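Local coordinates for tail spike protein gp49 (Pseudomonas phage LKA1, PDB 4RU4) that forms the trimeric tailspike of the phage and probably cleaves the O-specific polysaccharide of Pseudomonas as a lyase during entry into the host cell, at residues P397-V402 and G406-V411; P419-I424 and P481-V486; S438-A443 and I454-Q459. All blocks are in the same frame, centred on the assembly; numbering follows the deposited sequence. Where two conformers were deposited one is given.

Interaction 1 (P397-V402 and G406-V411)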
loop_
_atom_site.group_PDB
_atom_site.type_symbol
_atom_site.label_atom_id
_atom_site.label_comp_id
_atom_site.label_asym_id
_atom_site.label_seq_id
_atom_site.Cartn_x
_atom_site.Cartn_y
_atom_site.Cartn_z
ATOM N N PRO B 397 -29.342 -13.085 -7.864
ATOM C CA PRO B 397 -30.808 -13.127 -7.690
ATOM C C PRO B 397 -31.388 -11.766 -7.310
ATOM O O PRO B 397 -32.538 -11.496 -7.660
ATOM C CB PRO B 397 -30.997 -14.163 -6.565
ATOM C CG PRO B 397 -29.881 -15.142 -6.837
ATOM C CD PRO B 397 -28.686 -14.193 -7.139
ATOM N N GLY B 398 -30.601 -10.913 -6.649
ATOM C CA GLY B 398 -30.994 -9.530 -6.406
ATOM C C GLY B 398 -30.609 -8.556 -7.531
ATOM O O GLY B 398 -30.653 -7.325 -7.355
ATOM N N ASN B 399 -30.243 -9.102 -8.690
ATOM C CA ASN B 399 -29.923 -8.302 -9.879
ATOM C C ASN B 399 -28.673 -7.413 -9.776
ATOM O O ASN B 399 -28.589 -6.383 -10.441
ATOM C CB ASN B 399 -31.143 -7.487 -10.352
ATOM C CG ASN B 399 -32.167 -8.356 -11.089
ATOM O OD1 ASN B 399 -31.805 -9.177 -11.947
ATOM N ND2 ASN B 399 -33.433 -8.202 -10.739
ATOM N N ARG B 400 -27.710 -7.825 -8.953
ATOM C CA ARG B 400 -26.510 -7.039 -8.716
ATOM C C ARG B 400 -25.251 -7.837 -9.053
ATOM O O ARG B 400 -25.241 -9.068 -8.919
ATOM C CB ARG B 400 -26.481 -6.533 -7.257
ATOM C CG ARG B 400 -27.525 -5.418 -6.971
ATOM C CD ARG B 400 -27.681 -5.044 -5.478
ATOM N NE ARG B 400 -28.222 -6.148 -4.686
ATOM C CZ ARG B 400 -28.619 -6.065 -3.418
ATOM N NH1 ARG B 400 -28.560 -4.925 -2.754
ATOM N NH2 ARG B 400 -29.071 -7.149 -2.807
ATOM N N GLY B 401 -24.197 -7.143 -9.490
ATOM C CA GLY B 401 -22.909 -7.798 -9.741
ATOM C C GLY B 401 -22.198 -8.029 -8.419
ATOM O O GLY B 401 -22.626 -7.480 -7.395
ATOM N N VAL B 402 -21.133 -8.830 -8.417
ATOM C CA VAL B 402 -20.278 -8.934 -7.229
ATOM C C VAL B 402 -19.646 -7.571 -7.001
ATOM O O VAL B 402 -19.524 -7.092 -5.863
ATOM C CB VAL B 402 -19.197 -10.033 -7.402
ATOM C CG1 VAL B 402 -18.169 -10.002 -6.230
ATOM C CG2 VAL B 402 -19.874 -11.418 -7.561
ATOM N N GLY B 406 -25.130 0.109 -10.237
ATOM C CA GLY B 406 -26.522 0.331 -10.603
ATOM C C GLY B 406 -27.285 -0.870 -11.142
ATOM O O GLY B 406 -28.259 -0.700 -11.870
ATOM N N GLY B 407 -26.874 -2.074 -10.752
ATOM C CA GLY B 407 -27.542 -3.282 -11.199
ATOM C C GLY B 407 -29.034 -3.262 -10.906
ATOM O O GLY B 407 -29.843 -3.611 -11.759
ATOM N N ASN B 408 -29.393 -2.839 -9.700
ATOM C CA ASN B 408 -30.783 -2.790 -9.310
ATOM C C ASN B 408 -31.091 -1.471 -8.602
ATOM O O ASN B 408 -31.980 -1.418 -7.771
ATOM C CB ASN B 408 -31.120 -3.985 -8.400
ATOM C CG ASN B 408 -32.619 -4.291 -8.343
ATOM O OD1 ASN B 408 -33.339 -4.130 -9.316
ATOM N ND2 ASN B 408 -33.084 -4.735 -7.184
ATOM N N SER B 409 -30.368 -0.405 -8.945
ATOM C CA SER B 409 -30.615 0.903 -8.343
ATOM C C SER B 409 -30.276 2.002 -9.332
ATOM O O SER B 409 -29.637 1.732 -10.351
ATOM C CB SER B 409 -29.773 1.062 -7.065
ATOM O OG SER B 409 -28.401 0.753 -7.322
ATOM N N ALA B 410 -30.688 3.233 -9.032
ATOM C CA ALA B 410 -30.477 4.353 -9.976
ATOM C C ALA B 410 -29.188 5.129 -9.683
ATOM O O ALA B 410 -29.175 6.074 -8.877
ATOM C CB ALA B 410 -31.686 5.291 -9.977
ATOM N N VAL B 411 -28.109 4.710 -10.339
ATOM C CA VAL B 411 -26.752 5.117 -10.006
ATOM C C VAL B 411 -26.109 5.923 -11.124
ATOM O O VAL B 411 -25.367 6.886 -10.878
ATOM C CB VAL B 411 -25.896 3.839 -9.746
ATOM C CG1 VAL B 411 -24.400 4.178 -9.573
ATOM C CG2 VAL B 411 -26.432 3.090 -8.532
#
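N408 packs its CB against the loop at G398 to R400. The closest atom to the N408 side chain is the carbonyl oxygen of G398, with G398 O 3.5 Å from N408 CB. N408 ND2 is 3.6 Å from G398 O, without a hydrogen bond. N399 adds its own CB, 4.0 Å from N408 CB, so the two asparagines meet through their first side-chain carbons. The backbone puts N408 CB in place. CG then stands anti to the backbone N (chi1 -160°), which lays CG and the amide beside G398 O. On R400, in one of its two deposited conformers, it is the CG methylene that touches, 4.1 Å from N408 CB. The guanidinium is carried past.

The nearest CA pair is R400 and G407, 4.6 Å apart. N399 O sits 3.2 Å from G407 C. N399 O and G407 O are both acceptors and face a shared basic neighbourhood: R442 takes N399 O and R444 takes G407 O. D404, on the short strand 403-405 between the two segments, bonds to the backbone N of both G401 and G407. R400 itself packs on W370 and I373, and its side chain lies about 6 Å from a bound calcium ion.

Across the two loops the contact is van der Waals. The arginines on N399 O and G407 O probably offset the closeness of these two carbonyl oxygens, while D404 satisfies the backbone N atoms of G401 and G407.

Interaction 2 (P419-I424 and P481-V486)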
loop_
_atom_site.group_PDB
_atom_site.type_symbol
_atom_site.label_atom_id
_atom_site.label_comp_id
_atom_site.label_asym_id
_atom_site.label_seq_id
_atom_site.Cartn_x
_atom_site.Cartn_y
_atom_site.Cartn_z
ATOM N N PRO B 419 -17.721 11.794 -17.579
ATOM C CA PRO B 419 -17.351 10.449 -18.027
ATOM C C PRO B 419 -16.899 9.593 -16.838
ATOM O O PRO B 419 -16.217 10.129 -15.944
ATOM C CB PRO B 419 -16.175 10.713 -18.969
ATOM C CG PRO B 419 -16.450 12.078 -19.528
ATOM C CD PRO B 419 -17.040 12.848 -18.360
ATOM N N CYS B 420 -17.280 8.310 -16.828
ATOM C CA CYS B 420 -16.937 7.389 -15.731
ATOM C C CYS B 420 -15.929 6.355 -16.182
ATOM O O CYS B 420 -16.090 5.780 -17.248
ATOM C CB CYS B 420 -18.182 6.620 -15.281
ATOM S SG CYS B 420 -19.492 7.655 -14.634
ATOM N N ASN B 421 -14.915 6.092 -15.354
ATOM C CA ASN B 421 -13.979 4.998 -15.629
ATOM C C ASN B 421 -14.013 4.038 -14.440
ATOM O O ASN B 421 -13.717 4.436 -13.322
ATOM C CB ASN B 421 -12.562 5.553 -15.777
ATOM C CG ASN B 421 -12.494 6.680 -16.750
ATOM O OD1 ASN B 421 -12.965 6.559 -17.874
ATOM N ND2 ASN B 421 -11.926 7.794 -16.329
ATOM N N PHE B 422 -14.419 2.797 -14.663
ATOM C CA PHE B 422 -14.417 1.818 -13.588
ATOM C C PHE B 422 -13.269 0.863 -13.823
ATOM O O PHE B 422 -13.225 0.172 -14.858
ATOM C CB PHE B 422 -15.767 1.078 -13.550
ATOM C CG PHE B 422 -16.900 1.970 -13.164
ATOM C CD1 PHE B 422 -17.085 2.314 -11.831
ATOM C CD2 PHE B 422 -17.728 2.543 -14.123
ATOM C CE1 PHE B 422 -18.089 3.176 -11.463
ATOM C CE2 PHE B 422 -18.762 3.380 -13.737
ATOM C CZ PHE B 422 -18.922 3.704 -12.410
ATOM N N LEU B 423 -12.332 0.843 -12.877
ATOM C CA LEU B 423 -11.073 0.109 -13.056
ATOM C C LEU B 423 -10.917 -0.962 -12.011
ATOM O O LEU B 423 -10.958 -0.653 -10.813
ATOM C CB LEU B 423 -9.867 1.057 -12.908
ATOM C CG LEU B 423 -9.964 2.384 -13.671
ATOM C CD1 LEU B 423 -8.767 3.280 -13.404
ATOM C CD2 LEU B 423 -10.169 2.164 -15.175
ATOM N N ILE B 424 -10.666 -2.194 -12.447
ATOM C CA ILE B 424 -10.372 -3.277 -11.521
ATOM C C ILE B 424 -9.010 -3.775 -11.940
ATOM O O ILE B 424 -8.836 -4.279 -13.061
ATOM C CB ILE B 424 -11.407 -4.425 -11.570
ATOM C CG1 ILE B 424 -12.772 -3.981 -11.037
ATOM C CG2 ILE B 424 -10.919 -5.618 -10.733
ATOM C CD1 ILE B 424 -13.594 -3.192 -12.052
ATOM N N PRO B 481 -18.701 4.674 -24.989
ATOM C CA PRO B 481 -17.479 4.521 -24.182
ATOM C C PRO B 481 -16.225 4.704 -25.026
ATOM O O PRO B 481 -16.264 4.418 -26.218
ATOM C CB PRO B 481 -17.556 3.063 -23.694
ATOM C CG PRO B 481 -19.050 2.710 -23.772
ATOM C CD PRO B 481 -19.496 3.434 -25.048
ATOM N N GLU B 482 -15.154 5.210 -24.428
ATOM C CA GLU B 482 -13.831 5.171 -25.062
ATOM C C GLU B 482 -13.217 3.780 -25.032
ATOM O O GLU B 482 -12.398 3.447 -25.884
ATOM C CB GLU B 482 -12.865 6.164 -24.409
ATOM C CG GLU B 482 -13.222 7.621 -24.653
ATOM C CD GLU B 482 -12.354 8.595 -23.841
ATOM O OE1 GLU B 482 -11.604 8.162 -22.924
ATOM O OE2 GLU B 482 -12.430 9.810 -24.126
ATOM N N TYR B 483 -13.565 2.957 -24.051
ATOM C CA TYR B 483 -12.985 1.609 -24.029
ATOM C C TYR B 483 -13.783 0.650 -23.181
ATOM O O TYR B 483 -14.455 1.040 -22.215
ATOM C CB TYR B 483 -11.530 1.607 -23.509
ATOM C CG TYR B 483 -11.326 2.198 -22.113
ATOM C CD1 TYR B 483 -11.422 1.399 -20.970
ATOM C CD2 TYR B 483 -11.014 3.549 -21.950
ATOM C CE1 TYR B 483 -11.207 1.934 -19.699
ATOM C CE2 TYR B 483 -10.813 4.097 -20.694
ATOM C CZ TYR B 483 -10.898 3.279 -19.573
ATOM O OH TYR B 483 -10.680 3.814 -18.334
ATOM N N LEU B 484 -13.668 -0.612 -23.556
ATOM C CA LEU B 484 -14.280 -1.701 -22.824
ATOM C C LEU B 484 -13.262 -2.849 -22.875
ATOM O O LEU B 484 -13.070 -3.481 -23.908
ATOM C CB LEU B 484 -15.602 -2.046 -23.510
ATOM C CG LEU B 484 -16.427 -3.254 -23.128
ATOM C CD1 LEU B 484 -16.328 -3.456 -21.645
ATOM C CD2 LEU B 484 -17.889 -2.947 -23.549
ATOM N N ILE B 485 -12.596 -3.097 -21.753
ATOM C CA ILE B 485 -11.398 -3.947 -21.752
ATOM C C ILE B 485 -11.538 -5.049 -20.709
ATOM O O ILE B 485 -11.848 -4.771 -19.546
ATOM C CB ILE B 485 -10.137 -3.089 -21.453
ATOM C CG1 ILE B 485 -9.845 -2.196 -22.653
ATOM C CG2 ILE B 485 -8.913 -3.979 -21.120
ATOM C CD1 ILE B 485 -8.840 -1.051 -22.364
ATOM N N VAL B 486 -11.372 -6.292 -21.150
ATOM C CA VAL B 486 -11.225 -7.458 -20.270
ATOM C C VAL B 486 -9.908 -8.150 -20.625
ATOM O O VAL B 486 -9.713 -8.521 -21.759
ATOM C CB VAL B 486 -12.405 -8.461 -20.461
ATOM C CG1 VAL B 486 -12.197 -9.714 -19.612
ATOM C CG2 VAL B 486 -13.714 -7.801 -20.084
HETATM O O HOH W 1 -10.819 7.937 -19.687
#
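This is a buried side-chain contact between strand 420-425 and the residue leading into strand 484-487. The two strands are not direct neighbours. Both pair in parallel with strand 452-463, which lies between them. The CA atoms of N421 and Y483 are accordingly 9.1 Å apart, and side chains bridge the gap.

Y483 does the reaching. Its CG lies between the backbone N and the carbonyl carbon (chi1 57°), and the ring extends its hydroxyl to the other strand. Y483 OH is 3.6 Å from N421 OD1 and equally close to N421 CB. It also meets one branch of L423, with Y483 OH 3.6 Å from L423 CD2. The hydroxyl is thus set beside both residues. N421 and Y483 cross at about a right angle as side chains, yet the amide plane is only 17° from the ring plane.

The hydroxyl and N421 OD1 are too far apart to bond. The N421 amide is held by other partners. Its ND2 bonds to T381 on strand 380-385, and its OD1 accepts from N453 on the strand between. A water also donates to N421 OD1 at 3.1 Å, and gives a weak bond to E482 OE1 at 3.3 Å. N453 serves both sides, since its OD1 also accepts from the backbone N of Y483. These bonds fix the amide from both neighbouring strands.

The second subunit, another copy of the protein, packs on the same face: its D462 lies on N421, and its G491 on Y483. Side chains stacked from strand to strand along one parallel face are typical of the right-handed beta-helix of pectin lyase-like proteins, here at a face used for trimer assembly.

Interaction 3 (S438-A443 and I454-Q459)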
loop_
_atom_site.group_PDB
_atom_site.type_symbol
_atom_site.label_atom_id
_atom_site.label_comp_id
_atom_site.label_asym_id
_atom_site.label_seq_id
_atom_site.Cartn_x
_atom_site.Cartn_y
_atom_site.Cartn_z
ATOM N N SER B 438 -24.663 -15.842 -12.761
ATOM C CA SER B 438 -24.031 -14.719 -12.049
ATOM C C SER B 438 -22.985 -14.003 -12.899
ATOM O O SER B 438 -22.368 -14.617 -13.779
ATOM C CB SER B 438 -23.396 -15.198 -10.738
ATOM O OG SER B 438 -24.307 -15.980 -9.970
ATOM N N TYR B 439 -22.768 -12.717 -12.607
ATOM C CA TYR B 439 -21.784 -11.903 -13.310
ATOM C C TYR B 439 -20.875 -11.190 -12.299
ATOM O O TYR B 439 -21.304 -10.816 -11.205
ATOM C CB TYR B 439 -22.453 -10.873 -14.244
ATOM C CG TYR B 439 -23.824 -10.425 -13.757
ATOM C CD1 TYR B 439 -23.955 -9.392 -12.843
ATOM C CD2 TYR B 439 -24.982 -11.053 -14.218
ATOM C CE1 TYR B 439 -25.212 -9.000 -12.373
ATOM C CE2 TYR B 439 -26.246 -10.658 -13.764
ATOM C CZ TYR B 439 -26.343 -9.635 -12.846
ATOM O OH TYR B 439 -27.583 -9.256 -12.403
ATOM N N LEU B 440 -19.610 -11.030 -12.646
ATOM C CA LEU B 440 -18.678 -10.422 -11.685
ATOM C C LEU B 440 -18.944 -8.935 -11.541
ATOM O O LEU B 440 -18.916 -8.389 -10.436
ATOM C CB LEU B 440 -17.237 -10.682 -12.084
ATOM C CG LEU B 440 -16.912 -12.180 -12.151
ATOM C CD1 LEU B 440 -15.461 -12.355 -12.517
ATOM C CD2 LEU B 440 -17.200 -12.823 -10.782
ATOM N N LEU B 441 -19.196 -8.274 -12.661
ATOM C CA LEU B 441 -19.482 -6.837 -12.606
ATOM C C LEU B 441 -20.711 -6.535 -13.452
ATOM O O LEU B 441 -20.858 -7.036 -14.568
ATOM C CB LEU B 441 -18.286 -5.994 -13.095
ATOM C CG LEU B 441 -18.456 -4.469 -13.088
ATOM C CD1 LEU B 441 -17.112 -3.778 -12.813
ATOM C CD2 LEU B 441 -19.084 -3.928 -14.372
ATOM N N ARG B 442 -21.592 -5.705 -12.913
ATOM C CA ARG B 442 -22.731 -5.222 -13.687
ATOM C C ARG B 442 -22.687 -3.706 -13.656
ATOM O O ARG B 442 -22.435 -3.117 -12.598
ATOM C CB ARG B 442 -24.059 -5.692 -13.064
ATOM C CG ARG B 442 -25.292 -5.299 -13.950
ATOM C CD ARG B 442 -26.572 -5.947 -13.514
ATOM N NE ARG B 442 -27.648 -5.665 -14.473
ATOM C CZ ARG B 442 -28.918 -6.024 -14.310
ATOM N NH1 ARG B 442 -29.295 -6.660 -13.212
ATOM N NH2 ARG B 442 -29.819 -5.736 -15.257
ATOM N N ALA B 443 -22.921 -3.088 -14.813
ATOM C CA ALA B 443 -23.196 -1.660 -14.913
ATOM C C ALA B 443 -24.458 -1.516 -15.746
ATOM O O ALA B 443 -24.597 -2.161 -16.790
ATOM C CB ALA B 443 -22.018 -0.924 -15.578
ATOM N N ILE B 454 -14.813 0.617 -18.930
ATOM C CA ILE B 454 -14.519 -0.478 -18.009
ATOM C C ILE B 454 -13.149 -1.015 -18.332
ATOM O O ILE B 454 -12.868 -1.367 -19.494
ATOM C CB ILE B 454 -15.496 -1.684 -18.182
ATOM C CG1 ILE B 454 -16.965 -1.254 -18.157
ATOM C CG2 ILE B 454 -15.220 -2.758 -17.125
ATOM C CD1 ILE B 454 -17.384 -0.582 -16.931
ATOM N N GLN B 455 -12.303 -1.115 -17.306
ATOM C CA GLN B 455 -11.043 -1.822 -17.434
ATOM C C GLN B 455 -11.077 -2.935 -16.382
ATOM O O GLN B 455 -11.002 -2.655 -15.191
ATOM C CB GLN B 455 -9.850 -0.873 -17.140
ATOM C CG GLN B 455 -8.464 -1.534 -17.237
ATOM C CD GLN B 455 -7.378 -0.764 -16.502
ATOM O OE1 GLN B 455 -7.609 -0.226 -15.410
ATOM N NE2 GLN B 455 -6.188 -0.686 -17.105
ATOM N N TYR B 456 -11.181 -4.192 -16.817
ATOM C CA TYR B 456 -11.173 -5.291 -15.860
ATOM C C TYR B 456 -9.920 -6.119 -16.193
ATOM O O TYR B 456 -9.891 -6.846 -17.191
ATOM C CB TYR B 456 -12.490 -6.064 -15.990
ATOM C CG TYR B 456 -12.859 -6.875 -14.755
ATOM C CD1 TYR B 456 -12.123 -8.009 -14.393
ATOM C CD2 TYR B 456 -13.947 -6.515 -13.960
ATOM C CE1 TYR B 456 -12.450 -8.755 -13.262
ATOM C CE2 TYR B 456 -14.274 -7.242 -12.830
ATOM C CZ TYR B 456 -13.528 -8.363 -12.488
ATOM O OH TYR B 456 -13.859 -9.088 -11.363
ATOM N N SER B 457 -8.884 -6.005 -15.366
ATOM C CA SER B 457 -7.516 -6.289 -15.813
ATOM C C SER B 457 -6.615 -6.934 -14.749
ATOM O O SER B 457 -6.329 -6.314 -13.726
ATOM C CB SER B 457 -6.904 -4.930 -16.219
ATOM O OG SER B 457 -5.546 -5.014 -16.597
ATOM N N GLY B 458 -6.147 -8.159 -14.981
ATOM C CA GLY B 458 -5.115 -8.750 -14.120
ATOM C C GLY B 458 -5.575 -9.526 -12.888
ATOM O O GLY B 458 -4.756 -10.099 -12.160
ATOM N N GLN B 459 -6.876 -9.546 -12.623
ATOM C CA GLN B 459 -7.389 -10.187 -11.390
ATOM C C GLN B 459 -7.348 -11.722 -11.449
ATOM O O GLN B 459 -7.672 -12.323 -12.469
ATOM C CB GLN B 459 -8.824 -9.752 -11.161
ATOM C CG GLN B 459 -9.469 -10.191 -9.855
ATOM C CD GLN B 459 -10.911 -9.752 -9.835
ATOM O OE1 GLN B 459 -11.744 -10.289 -10.570
ATOM N NE2 GLN B 459 -11.212 -8.751 -9.029
#
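Y456 meets L440 and L441 inside the chain's core, and its ring runs out from strand 452-463 to reach both. Its CG is anti to the backbone N (chi1 -158°). This sends the phenol across to the other segment, where its hydroxyl lies against L440. The nearest atoms are L440 CB and Y456 OH, 3.8 Å apart. L440 CD1 is equally near that oxygen. The two side chains cross at about a right angle.

L440 is extended beyond its first torsion: CD1 continues the extended chain and reaches the hydroxyl, while CD2 turns off to the side. L441 meets the ring at CE2, next to the carbon bearing the hydroxyl. Its CB is 4.2 Å from Y456 CE2 and approaches the ring obliquely.

Such inward apolar side chains fill the interior of a parallel beta-helix, the fold of the pectin lyase-like family. The two segments lie on different faces of it, and the chain turns a corner at L440 to place two successive leucines on the same tyrosine. I403, on the preceding strand of the face that carries L441, packs on both L441 and Y456. I424 also touches both, from the strand next to Y456.

The buried hydroxyl has a polar partner in its own segment. Y456 OH donates to Q459 OE1 at 2.6 Å. The donor meets the carbonyl at 123° and is tilted 22° from its plane. The chain passes G458 at positive phi before Q459, whose side chain returns to the phenol. On the outside of the same strand, Q455 NE2 bonds to G458 O of the second subunit.

How the interactions relate
All three interactions lie in the pectin lyase-like part of the chain. Interaction 1 comes first along the sequence. Interaction 3 is nested inside the loop closed by interaction 2. Interactions 2 and 3 have centres about 10 Å apart and share strand 452-463, which probably bonds to 420-425 through I424 N and Q455 O and to 484-487 through I485 N and I454 O. Interaction 1 is about 14 Å from interaction 3, centre to centre, and joins it where Y439 packs on N399 and R400. Interactions 1 and 2 do not touch; their centres are about 18 Å apart. The set runs from a surface loop near calcium, through the beta-helix interior, to a face packed against another subunit.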